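Side-chain contacts in histone-lysine N-methyltransferase SETMAR (Homo sapiens, PDB 3BO5), which methylates histone H3 on lysine through its SET domain and, with its fused mariner transposase part, acts in DNA double-strand break repair: residues P68-T73 with H79-D84; R118-G123 with V222-M227; F128-T133 with W138-L143; S163-R168 with N178-I183. The protein carries 2 engineered substitutions. All blocks are in the same frame, centred on the assembly; numbering follows the deposited sequence. Where two conformers were deposited one is given.

Contact 1 of 4, residues P68-T73 with H79-D84. With ZN (zinc ion), chain D; ZN (zinc ion), chain C.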
# COMPACT_ATOMS: atom_id res chain seq x y z
N PRO A 68 -21.59 -2.79 -19.17
CA PRO A 68 -20.56 -2.47 -18.17
C PRO A 68 -21.07 -2.59 -16.73
O PRO A 68 -22.26 -2.49 -16.40
CB PRO A 68 -20.21 -1.00 -18.46
CG PRO A 68 -20.47 -0.91 -20.01
CD PRO A 68 -21.74 -1.71 -20.19
N CYS A 69 -20.07 -2.75 -15.85
CA CYS A 69 -20.35 -2.81 -14.48
C CYS A 69 -20.75 -1.40 -14.01
O CYS A 69 -19.96 -0.44 -14.10
CB CYS A 69 -19.08 -3.27 -13.74
SG CYS A 69 -18.69 -4.95 -14.18
N LEU A 70 -21.93 -1.35 -13.49
CA LEU A 70 -22.45 -0.08 -12.92
C LEU A 70 -23.16 -0.32 -11.61
O LEU A 70 -23.72 -1.41 -11.34
CB LEU A 70 -23.33 0.63 -13.94
CG LEU A 70 -22.61 1.21 -15.18
CD1 LEU A 70 -23.66 1.40 -16.27
CD2 LEU A 70 -21.89 2.50 -14.86
N PRO A 71 -23.15 0.71 -10.74
CA PRO A 71 -23.86 0.59 -9.49
C PRO A 71 -25.34 0.21 -9.65
O PRO A 71 -26.00 0.70 -10.59
CB PRO A 71 -23.71 1.98 -8.87
CG PRO A 71 -22.46 2.49 -9.35
CD PRO A 71 -22.46 2.01 -10.85
N GLY A 72 -25.84 -0.69 -8.83
CA GLY A 72 -27.22 -1.09 -8.99
C GLY A 72 -27.31 -2.47 -9.59
O GLY A 72 -28.17 -3.27 -9.16
N THR A 73 -26.43 -2.75 -10.56
CA THR A 73 -26.51 -4.02 -11.29
C THR A 73 -25.22 -4.86 -11.11
O THR A 73 -25.18 -6.04 -11.41
CB THR A 73 -26.83 -3.82 -12.77
OG1 THR A 73 -25.88 -2.92 -13.34
CG2 THR A 73 -28.19 -3.11 -12.91
N HIS A 79 -21.52 -0.06 -3.29
CA HIS A 79 -21.43 1.25 -2.65
C HIS A 79 -20.97 2.32 -3.65
O HIS A 79 -20.25 3.26 -3.31
CB HIS A 79 -20.59 1.14 -1.37
CG HIS A 79 -21.22 0.27 -0.34
ND1 HIS A 79 -20.95 -1.08 -0.23
CD2 HIS A 79 -22.17 0.53 0.60
CE1 HIS A 79 -21.66 -1.60 0.75
NE2 HIS A 79 -22.43 -0.66 1.25
N GLY A 80 -21.45 2.19 -4.88
CA GLY A 80 -21.25 3.22 -5.87
C GLY A 80 -19.91 2.92 -6.53
O GLY A 80 -19.23 1.94 -6.19
N GLU A 81 -19.53 3.74 -7.48
CA GLU A 81 -18.31 3.51 -8.22
C GLU A 81 -17.15 3.81 -7.30
O GLU A 81 -17.22 4.77 -6.53
CB GLU A 81 -18.24 4.37 -9.45
CG GLU A 81 -19.25 3.89 -10.51
CD GLU A 81 -19.04 4.62 -11.84
OE1 GLU A 81 -19.35 5.84 -11.88
OE2 GLU A 81 -18.51 3.99 -12.81
N ASN A 82 -16.08 3.02 -7.37
CA ASN A 82 -14.91 3.34 -6.59
C ASN A 82 -14.05 4.33 -7.33
O ASN A 82 -13.36 5.15 -6.67
CB ASN A 82 -14.11 2.07 -6.36
CG ASN A 82 -14.83 1.10 -5.52
OD1 ASN A 82 -15.27 1.41 -4.40
ND2 ASN A 82 -15.01 -0.13 -6.05
N TYR A 83 -14.06 4.24 -8.65
CA TYR A 83 -13.13 4.99 -9.45
C TYR A 83 -13.87 5.75 -10.54
O TYR A 83 -14.94 5.32 -11.00
CB TYR A 83 -12.12 4.07 -10.13
CG TYR A 83 -11.46 3.12 -9.13
CD1 TYR A 83 -10.55 3.61 -8.18
CD2 TYR A 83 -11.76 1.75 -9.14
CE1 TYR A 83 -9.90 2.75 -7.27
CE2 TYR A 83 -11.11 0.88 -8.24
CZ TYR A 83 -10.20 1.40 -7.30
OH TYR A 83 -9.60 0.55 -6.44
N ASP A 84 -13.25 6.85 -10.95
CA ASP A 84 -13.74 7.54 -12.13
C ASP A 84 -13.13 7.04 -13.41
O ASP A 84 -12.42 6.04 -13.45
CB ASP A 84 -13.59 9.08 -12.00
CG ASP A 84 -12.20 9.54 -12.01
OD1 ASP A 84 -11.30 8.87 -12.58
OD2 ASP A 84 -12.01 10.68 -11.51
ZN ZN D . -20.01 -6.08 -12.50
ZN ZN C . -16.37 -5.17 -13.80
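Pro71 and Gly80 bring two irregular loops of the pre-SET region together, their CA atoms 5.2 Å apart; neither segment is helix or strand and no hydrogen bond runs between them. A tight turn, closed by Thr73 N to Leu70 O at 3.1 Å, carries Pro71 outward so that its ring faces residues 80 and 81. Pro71 CG rests 3.8 Å from Gly80 CA and 3.7 Å from Glu81 CG, and Pro71 CD lies equally near that methylene, so two ring carbons touch the aliphatic part of the glutamate. With CG anti to its own carbonyl carbon (chi1 -71°) and the chain extended beyond, Glu81 crosses the proline at a slant and brings OE2 to 4.2 Å from Leu70 CD2. Its oxygens make long, weak ion pairs with Arg90 and Arg116. Two residues before Pro71, the buried Cys69 SG bridges two zinc ions at 2.4 Å each, shared with Cys62, Cys64 and Cys74 at one and Cys105, Cys111 and Cys115 at the other. The contact itself is thus a shallow, largely apolar surface touch, whereas the firmer hold on residues 68-73 probably comes from the zinc-bridging sulfur of Cys69, part of the triangular three-zinc cluster.

Contact 2 of 4, residues R118-G123 with V222-M227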
# COMPACT_ATOMS: atom_id res chain seq x y z
N ARG A 118 -11.53 -1.95 -12.35
CA ARG A 118 -10.22 -2.68 -12.28
C ARG A 118 -9.17 -1.60 -12.33
O ARG A 118 -9.00 -0.96 -13.39
CB ARG A 118 -10.05 -3.65 -13.46
CG ARG A 118 -11.17 -4.67 -13.54
CD ARG A 118 -11.01 -5.45 -14.79
NE ARG A 118 -12.01 -6.53 -14.99
CZ ARG A 118 -11.94 -7.73 -14.47
NH1 ARG A 118 -11.02 -8.03 -13.57
NH2 ARG A 118 -12.89 -8.64 -14.82
N VAL A 119 -8.52 -1.35 -11.21
CA VAL A 119 -7.53 -0.25 -11.10
C VAL A 119 -6.33 -0.78 -10.33
O VAL A 119 -5.27 -0.93 -10.95
CB VAL A 119 -8.09 1.02 -10.48
CG1 VAL A 119 -7.00 2.01 -10.09
CG2 VAL A 119 -9.07 1.64 -11.45
N VAL A 120 -6.45 -1.09 -9.03
CA VAL A 120 -5.23 -1.57 -8.30
C VAL A 120 -4.62 -2.77 -9.00
O VAL A 120 -3.39 -2.93 -9.15
CB VAL A 120 -5.65 -1.91 -6.91
CG1 VAL A 120 -4.51 -2.59 -6.09
CG2 VAL A 120 -6.14 -0.62 -6.20
N GLN A 121 -5.51 -3.62 -9.51
CA GLN A 121 -5.04 -4.82 -10.19
C GLN A 121 -4.15 -4.62 -11.40
O GLN A 121 -3.41 -5.57 -11.75
CB GLN A 121 -6.26 -5.69 -10.57
CG GLN A 121 -7.11 -5.17 -11.66
CD GLN A 121 -8.41 -5.90 -11.67
OE1 GLN A 121 -8.65 -6.72 -12.56
NE2 GLN A 121 -9.28 -5.60 -10.70
N LYS A 122 -4.28 -3.46 -12.05
CA LYS A 122 -3.51 -3.11 -13.24
C LYS A 122 -2.03 -2.83 -12.94
O LYS A 122 -1.24 -2.76 -13.85
CB LYS A 122 -4.13 -1.88 -13.92
CG LYS A 122 -5.50 -2.14 -14.56
CD LYS A 122 -5.52 -3.49 -15.27
CE LYS A 122 -6.68 -3.51 -16.25
NZ LYS A 122 -7.26 -4.89 -16.48
N GLY A 123 -1.71 -2.58 -11.68
CA GLY A 123 -0.30 -2.38 -11.29
C GLY A 123 0.20 -0.96 -11.46
O GLY A 123 -0.62 -0.00 -11.57
N VAL A 222 -8.21 -2.66 -0.47
CA VAL A 222 -8.95 -2.94 -1.69
C VAL A 222 -8.97 -4.46 -1.87
O VAL A 222 -7.91 -5.08 -1.97
CB VAL A 222 -8.30 -2.25 -2.90
CG1 VAL A 222 -9.02 -2.72 -4.17
CG2 VAL A 222 -8.41 -0.71 -2.76
N ARG A 223 -10.19 -5.03 -1.92
CA ARG A 223 -10.28 -6.47 -2.21
C ARG A 223 -10.48 -6.76 -3.66
O ARG A 223 -11.23 -6.06 -4.33
CB ARG A 223 -11.37 -7.13 -1.33
CG ARG A 223 -10.93 -7.23 0.13
CD ARG A 223 -12.02 -7.64 1.07
NE ARG A 223 -11.40 -7.87 2.38
CZ ARG A 223 -11.11 -6.91 3.26
NH1 ARG A 223 -11.34 -5.62 2.98
NH2 ARG A 223 -10.57 -7.25 4.44
N ILE A 224 -9.83 -7.81 -4.15
CA ILE A 224 -9.89 -8.18 -5.56
C ILE A 224 -10.28 -9.66 -5.59
O ILE A 224 -11.45 -9.99 -5.54
CB ILE A 224 -8.62 -7.90 -6.31
CG1 ILE A 224 -8.20 -6.41 -6.03
CG2 ILE A 224 -8.79 -8.17 -7.84
CD1 ILE A 224 -7.02 -5.88 -6.83
N ASP A 225 -9.29 -10.54 -5.66
CA ASP A 225 -9.61 -11.98 -5.65
C ASP A 225 -9.86 -12.56 -4.27
O ASP A 225 -10.63 -13.47 -4.10
CB ASP A 225 -8.49 -12.78 -6.30
CG ASP A 225 -8.30 -12.47 -7.76
OD1 ASP A 225 -9.24 -12.13 -8.42
OD2 ASP A 225 -7.18 -12.65 -8.32
N SER A 226 -9.16 -12.00 -3.30
CA SER A 226 -9.00 -12.55 -1.96
C SER A 226 -9.62 -11.75 -0.86
O SER A 226 -9.66 -10.51 -0.90
CB SER A 226 -7.47 -12.66 -1.73
OG SER A 226 -7.17 -13.13 -0.41
N MET A 227 -10.01 -12.44 0.22
CA MET A 227 -10.38 -11.76 1.44
C MET A 227 -9.22 -10.92 2.06
O MET A 227 -9.47 -10.01 2.84
CB MET A 227 -10.84 -12.78 2.50
CG MET A 227 -11.51 -12.13 3.62
SD MET A 227 -13.13 -11.45 3.22
CE MET A 227 -13.51 -10.66 4.75
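Ile224 holds CG1 anti to its carbonyl carbon (chi1 -51°) and then runs straight on (chi2 -173°), which pushes CD1 against residues 120 and 121. There the methyl lies 3.8 Å from both the backbone N and the CB of Gln121, and 4.2 Å from Val120 CG1. Val120 and Val222 pass each other in opposite directions, and Val120 CG2 reaches both Val222 methyls, 4.1 Å from CG1. Gln121 takes the less common first torsion, with CG between N and the carbonyl carbon (chi1 71°). Its extended chain crosses Ile224 at a slant, so that Ile224 CG2 comes 3.9 Å from NE2. That amide is held at both ends: OE1 accepts Arg118 NH1 at 2.9 Å on a lone pair, in the guanidinium plane, while NE2 donates to the backbone O of Cys105 and to Glu104. The rotation of the amide is therefore fixed, with apolar packing along one flank. Around the valines, Ala232 and Phe234 of strand 230-235 and Phe151 of strand 151-160 also line the buried patch. The 3-10 turn 120-122, in the pre-SET region, is thereby packed against Val222 of strand 217-223 and Ile224 in the loop that follows, an interface between the zinc-binding pre-SET module and the SET-domain sheet.

Contact 3 of 4, residues F128-T133 with W138-L143. With SAH (S-adenosyl-L-homocysteine), chain F.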
# COMPACT_ATOMS: atom_id res chain seq x y z
N PHE A 128 8.77 5.35 -10.65
CA PHE A 128 9.24 5.73 -9.34
C PHE A 128 10.70 5.54 -9.22
O PHE A 128 11.31 4.93 -10.10
CB PHE A 128 8.55 4.86 -8.30
CG PHE A 128 7.06 4.93 -8.40
CD1 PHE A 128 6.38 6.11 -8.23
CD2 PHE A 128 6.31 3.76 -8.59
CE1 PHE A 128 4.98 6.20 -8.35
CE2 PHE A 128 4.90 3.85 -8.70
CZ PHE A 128 4.24 5.06 -8.58
N GLN A 129 11.28 6.03 -8.12
CA GLN A 129 12.72 5.91 -7.89
C GLN A 129 12.93 5.78 -6.40
O GLN A 129 12.34 6.58 -5.63
CB GLN A 129 13.42 7.14 -8.46
CG GLN A 129 14.89 7.11 -8.41
CD GLN A 129 15.49 8.47 -8.70
OE1 GLN A 129 15.45 9.36 -7.87
NE2 GLN A 129 15.98 8.66 -9.93
N VAL A 130 13.69 4.78 -6.02
CA VAL A 130 14.05 4.65 -4.59
C VAL A 130 15.25 5.55 -4.45
O VAL A 130 16.21 5.50 -5.27
CB VAL A 130 14.40 3.23 -4.28
CG1 VAL A 130 14.94 3.12 -2.89
CG2 VAL A 130 13.19 2.38 -4.44
N PHE A 131 15.29 6.40 -3.44
CA PHE A 131 16.40 7.39 -3.40
C PHE A 131 16.85 7.66 -1.99
O PHE A 131 16.12 7.44 -1.07
CB PHE A 131 15.99 8.72 -4.04
CG PHE A 131 15.02 9.54 -3.19
CD1 PHE A 131 15.44 10.73 -2.56
CD2 PHE A 131 13.74 9.09 -2.99
CE1 PHE A 131 14.52 11.50 -1.74
CE2 PHE A 131 12.82 9.84 -2.17
CZ PHE A 131 13.24 11.02 -1.56
N LYS A 132 18.10 8.08 -1.81
CA LYS A 132 18.58 8.34 -0.46
C LYS A 132 18.11 9.72 0.00
O LYS A 132 18.41 10.77 -0.60
CB LYS A 132 20.10 8.23 -0.42
CG LYS A 132 20.59 8.17 1.01
CD LYS A 132 20.30 6.80 1.59
CE LYS A 132 20.42 6.76 3.05
NZ LYS A 132 20.71 5.33 3.35
N THR A 133 17.31 9.69 1.07
CA THR A 133 16.85 10.92 1.70
C THR A 133 17.93 11.51 2.62
O THR A 133 18.87 10.80 2.96
CB THR A 133 15.56 10.78 2.55
OG1 THR A 133 15.86 10.03 3.74
CG2 THR A 133 14.46 10.04 1.80
N TRP A 138 16.35 5.37 3.03
CA TRP A 138 15.88 5.38 1.64
C TRP A 138 14.42 5.80 1.63
O TRP A 138 13.69 5.64 2.63
CB TRP A 138 15.98 3.98 1.03
CG TRP A 138 17.40 3.61 0.85
CD1 TRP A 138 18.24 3.04 1.78
CD2 TRP A 138 18.20 3.94 -0.28
NE1 TRP A 138 19.53 2.91 1.22
CE2 TRP A 138 19.51 3.47 -0.02
CE3 TRP A 138 17.92 4.55 -1.50
CZ2 TRP A 138 20.55 3.57 -0.96
CZ3 TRP A 138 18.95 4.60 -2.47
CH2 TRP A 138 20.25 4.17 -2.15
N GLY A 139 13.99 6.43 0.55
CA GLY A 139 12.56 6.72 0.34
C GLY A 139 12.16 6.39 -1.08
O GLY A 139 12.99 5.92 -1.87
N LEU A 140 10.91 6.68 -1.37
CA LEU A 140 10.37 6.47 -2.75
C LEU A 140 9.88 7.81 -3.21
O LEU A 140 9.13 8.52 -2.50
CB LEU A 140 9.24 5.46 -2.71
CG LEU A 140 8.81 4.96 -4.10
CD1 LEU A 140 9.91 4.08 -4.64
CD2 LEU A 140 7.50 4.17 -3.98
N ARG A 141 10.27 8.16 -4.45
CA ARG A 141 9.69 9.36 -5.03
C ARG A 141 9.19 9.06 -6.44
O ARG A 141 9.55 8.08 -7.02
CB ARG A 141 10.67 10.56 -5.02
CG ARG A 141 11.91 10.32 -5.89
CD ARG A 141 12.86 11.53 -5.74
NE ARG A 141 14.17 11.19 -6.27
CZ ARG A 141 15.26 11.93 -6.03
NH1 ARG A 141 15.15 13.04 -5.26
NH2 ARG A 141 16.44 11.62 -6.54
N THR A 142 8.30 9.91 -6.90
CA THR A 142 7.86 9.78 -8.27
C THR A 142 8.80 10.59 -9.18
O THR A 142 9.28 11.68 -8.83
CB THR A 142 6.42 10.21 -8.42
OG1 THR A 142 6.05 10.03 -9.79
CG2 THR A 142 6.17 11.68 -8.04
N LEU A 143 9.03 10.06 -10.38
CA LEU A 143 9.78 10.85 -11.35
C LEU A 143 8.85 11.52 -12.31
O LEU A 143 9.33 12.19 -13.26
CB LEU A 143 10.73 9.95 -12.17
CG LEU A 143 11.77 9.24 -11.35
CD1 LEU A 143 12.62 8.25 -12.20
CD2 LEU A 143 12.61 10.22 -10.60
N SAH F . 13.58 4.66 5.23
CA SAH F . 13.25 3.21 5.07
CB SAH F . 11.94 2.99 4.27
CG SAH F . 10.73 3.22 5.20
SD SAH F . 10.61 1.92 6.47
C SAH F . 14.45 2.50 4.41
O SAH F . 15.52 3.09 4.27
OXT SAH F . 14.28 1.30 4.01
C5' SAH F . 10.40 2.94 7.94
C4' SAH F . 11.69 3.55 8.48
O4' SAH F . 12.10 4.67 7.70
C3' SAH F . 11.55 4.10 9.87
O3' SAH F . 11.73 3.06 10.87
C2' SAH F . 12.62 5.15 9.95
O2' SAH F . 13.94 4.57 10.00
C1' SAH F . 12.53 5.75 8.56
N9 SAH F . 11.49 6.79 8.46
C8 SAH F . 10.32 6.77 7.69
N7 SAH F . 9.72 7.93 7.81
C5 SAH F . 10.46 8.74 8.59
C6 SAH F . 10.23 10.06 9.05
N6 SAH F . 9.22 10.85 8.69
N1 SAH F . 11.21 10.55 9.91
C2 SAH F . 12.29 9.81 10.28
N3 SAH F . 12.56 8.53 9.84
C4 SAH F . 11.57 8.03 9.05
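Gln129 and Arg141 lie side by side on one face of an antiparallel hairpin, and together with Phe131 they form a closely packed cluster. Arg141 NE and NH2 both donate to Gln129 OE1, at 2.7 and 2.8 Å, with the oxygen in the guanidinium plane. That group is also stacked on Phe131, planes 6° apart and centres 4.2 Å apart, while Arg141 CD sits over the ring centre. The stack depends on Phe131 CG and Arg141 CG each lying between N and the carbonyl carbon (chi1 73° and 64°). On the same face Gly139, paired with Phe131, has Phe131 CD2 3.4 Å from its carbonyl O. The other face is buried from Phe128 to the middle of the hairpin, where Phe128 CB and Val130 CG2 both meet Leu140 CD1, the valine at 3.7 Å. Toward the hairpin turn it opens to solvent: Lys132, an exposed side chain bent at chi2, lays CD over the five-membered ring of Trp138, and NZ makes an off-centre cation-pi contact 3.9 Å from that ring's centroid. Leu143, also exposed, borders Gln129 at the far end. Trp138 N donates to the S-adenosyl-L-homocysteine carboxylate O, 2.7 Å, and Trp138 O accepts a hydrogen bond from the ligand's amino N. A hairpin whose turn and second strand supply Lys136, Gly137 and Trp138 forms part of the SET-domain S-adenosyl-L-methionine site.

Contact 4 of 4, residues S163-R168 with N178-I183. With SAH (S-adenosyl-L-homocysteine), chain F.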
# COMPACT_ATOMS: atom_id res chain seq x y z
N SER A 163 0.62 -13.90 16.02
CA SER A 163 1.73 -14.37 16.86
C SER A 163 3.05 -14.24 16.17
O SER A 163 4.05 -13.89 16.83
CB SER A 163 1.51 -15.77 17.40
OG SER A 163 0.28 -15.78 18.06
N GLU A 164 3.05 -14.48 14.84
CA GLU A 164 4.28 -14.25 14.07
C GLU A 164 4.70 -12.78 14.10
O GLU A 164 5.86 -12.47 14.16
CB GLU A 164 4.11 -14.75 12.66
CG GLU A 164 5.31 -14.42 11.80
CD GLU A 164 6.52 -15.30 12.11
OE1 GLU A 164 6.41 -16.30 12.91
OE2 GLU A 164 7.60 -14.97 11.58
N VAL A 165 3.70 -11.91 14.02
CA VAL A 165 3.96 -10.46 14.18
C VAL A 165 4.63 -10.14 15.50
O VAL A 165 5.68 -9.50 15.56
CB VAL A 165 2.71 -9.62 13.99
CG1 VAL A 165 2.99 -8.14 14.46
CG2 VAL A 165 2.38 -9.68 12.48
N GLN A 166 4.03 -10.67 16.57
CA GLN A 166 4.65 -10.50 17.88
C GLN A 166 6.07 -11.01 17.93
O GLN A 166 6.94 -10.38 18.52
CB GLN A 166 3.87 -11.27 18.93
CG GLN A 166 2.54 -10.68 19.16
CD GLN A 166 2.66 -9.32 19.83
OE1 GLN A 166 2.24 -8.32 19.27
NE2 GLN A 166 3.28 -9.28 21.03
N ARG A 167 6.30 -12.17 17.36
CA ARG A 167 7.61 -12.77 17.33
C ARG A 167 8.62 -11.87 16.63
O ARG A 167 9.72 -11.65 17.12
CB ARG A 167 7.47 -14.14 16.68
CG ARG A 167 8.49 -15.17 17.11
CD ARG A 167 8.51 -16.39 16.19
NE ARG A 167 8.76 -15.99 14.79
CZ ARG A 167 9.96 -15.71 14.30
NH1 ARG A 167 11.08 -15.86 15.04
NH2 ARG A 167 10.06 -15.28 13.06
N ARG A 168 8.25 -11.33 15.46
CA ARG A 168 9.17 -10.49 14.72
C ARG A 168 9.41 -9.13 15.34
O ARG A 168 10.53 -8.61 15.34
CB ARG A 168 8.62 -10.28 13.29
CG ARG A 168 8.52 -11.56 12.52
CD ARG A 168 8.13 -11.31 11.06
NE ARG A 168 8.14 -12.55 10.29
CZ ARG A 168 8.13 -12.65 8.96
NH1 ARG A 168 8.09 -11.56 8.18
NH2 ARG A 168 8.13 -13.87 8.40
N ASN A 178 11.41 -0.35 10.47
CA ASN A 178 10.25 -1.17 10.95
C ASN A 178 9.25 -1.16 9.81
O ASN A 178 8.92 -0.04 9.35
CB ASN A 178 9.62 -0.44 12.12
CG ASN A 178 10.58 -0.32 13.30
OD1 ASN A 178 11.18 0.76 13.54
ND2 ASN A 178 10.79 -1.41 13.97
N TYR A 179 8.79 -2.34 9.35
CA TYR A 179 7.88 -2.32 8.18
C TYR A 179 6.54 -2.98 8.36
O TYR A 179 5.69 -2.90 7.48
CB TYR A 179 8.56 -3.07 6.99
CG TYR A 179 9.87 -2.55 6.49
CD1 TYR A 179 11.05 -3.04 7.02
CD2 TYR A 179 9.93 -1.60 5.50
CE1 TYR A 179 12.28 -2.52 6.59
CE2 TYR A 179 11.09 -1.10 5.02
CZ TYR A 179 12.31 -1.57 5.56
OH TYR A 179 13.54 -1.10 5.18
N ILE A 180 6.31 -3.70 9.49
CA ILE A 180 5.06 -4.40 9.60
C ILE A 180 3.93 -3.41 9.75
O ILE A 180 4.06 -2.42 10.50
CB ILE A 180 5.08 -5.35 10.83
CG1 ILE A 180 6.26 -6.31 10.68
CG2 ILE A 180 3.77 -6.13 10.91
CD1 ILE A 180 6.28 -7.35 11.80
N ILE A 181 2.80 -3.68 9.10
CA ILE A 181 1.63 -2.84 9.28
C ILE A 181 0.45 -3.73 9.67
O ILE A 181 0.32 -4.90 9.22
CB ILE A 181 1.26 -2.03 7.95
CG1 ILE A 181 0.23 -0.98 8.26
CG2 ILE A 181 0.82 -2.99 6.83
CD1 ILE A 181 0.00 0.01 7.05
N ALA A 182 -0.39 -3.18 10.54
CA ALA A 182 -1.58 -3.87 11.02
C ALA A 182 -2.83 -3.17 10.53
O ALA A 182 -3.03 -1.97 10.76
CB ALA A 182 -1.61 -3.96 12.57
N ILE A 183 -3.68 -3.90 9.82
CA ILE A 183 -4.89 -3.34 9.25
C ILE A 183 -6.05 -3.99 10.02
O ILE A 183 -6.17 -5.19 10.07
CB ILE A 183 -5.04 -3.69 7.76
CG1 ILE A 183 -3.80 -3.32 6.98
CG2 ILE A 183 -6.35 -3.03 7.15
CD1 ILE A 183 -3.43 -1.85 7.16
N SAH F . 13.58 4.66 5.23
CA SAH F . 13.25 3.21 5.07
CB SAH F . 11.94 2.99 4.27
CG SAH F . 10.73 3.22 5.20
SD SAH F . 10.61 1.92 6.47
C SAH F . 14.45 2.50 4.41
O SAH F . 15.52 3.09 4.27
OXT SAH F . 14.28 1.30 4.01
C5' SAH F . 10.40 2.94 7.94
C4' SAH F . 11.69 3.55 8.48
O4' SAH F . 12.10 4.67 7.70
C3' SAH F . 11.55 4.10 9.87
O3' SAH F . 11.73 3.06 10.87
C2' SAH F . 12.62 5.15 9.95
O2' SAH F . 13.94 4.57 10.00
C1' SAH F . 12.53 5.75 8.56
N9 SAH F . 11.49 6.79 8.46
C8 SAH F . 10.32 6.77 7.69
N7 SAH F . 9.72 7.93 7.81
C5 SAH F . 10.46 8.74 8.59
C6 SAH F . 10.23 10.06 9.05
N6 SAH F . 9.22 10.85 8.69
N1 SAH F . 11.21 10.55 9.91
C2 SAH F . 12.29 9.81 10.28
N3 SAH F . 12.56 8.53 9.84
C4 SAH F . 11.57 8.03 9.05
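Val165 and Ile180 slide past one another in opposite directions, the helix residue and a residue of 178-183 each pointing its CB toward the other. The touching atoms are methyls: Ile180 CG2 lies 4.1 Å from Val165 CG2, with CG1 of the valine close behind. Ile180 CD1 reaches further along the helix to Arg168 CB at 4.0 Å, because CG1 stands anti to the carbonyl carbon (chi1 -57°) and the chain then runs straight. Arg168 offers only its root to this apolar contact and turns its guanidinium elsewhere. Its NE donates to Glu164 OE2 at 2.8 Å on the anti lone pair, while NH1 makes salt bridges to Asp198 and Glu158. Arg167 takes the same carboxylate side-on, NE to OE1 at 3.0 Å and NH2 to OE2 at 2.9 Å, the first from above the carboxylate plane. Glu164 OE2 is thus shared by two arginines, which would be expected to stabilise its charge. Next to Ile180, Tyr179 OH bonds to the S-adenosyl-L-homocysteine carboxylate OXT at 2.8 Å, linking this segment to the bound cofactor product. Helix 162-169, which comes soon after strand 151-160, lies against the sheet: Leu160, Phe196 of strand 193-199 and Leu265 of strand 260-266 touch Val165, and Leu265 also packs on Ile180.

Overall arrangement
From the N terminus, contact 1 closes a short loop within the pre-SET region, beside the zinc cluster. Contact 2 follows at 118-123 and reaches forward to 222-227, so it spans most of the SET domain; contacts 3 and 4 lie in series inside its loop, the first a hairpin closed by a short turn, the second a helix returning to a strand. No two contacts cross. Contacts 1 and 2 touch, as Tyr83 packs on Val119, Val120 and Val222, carrying the pre-SET region onto the SET sheet. Contacts 2 and 4 reach that same sheet, while contacts 3 and 4, centres about 24 Å apart, meet S-adenosyl-L-homocysteine from different elements.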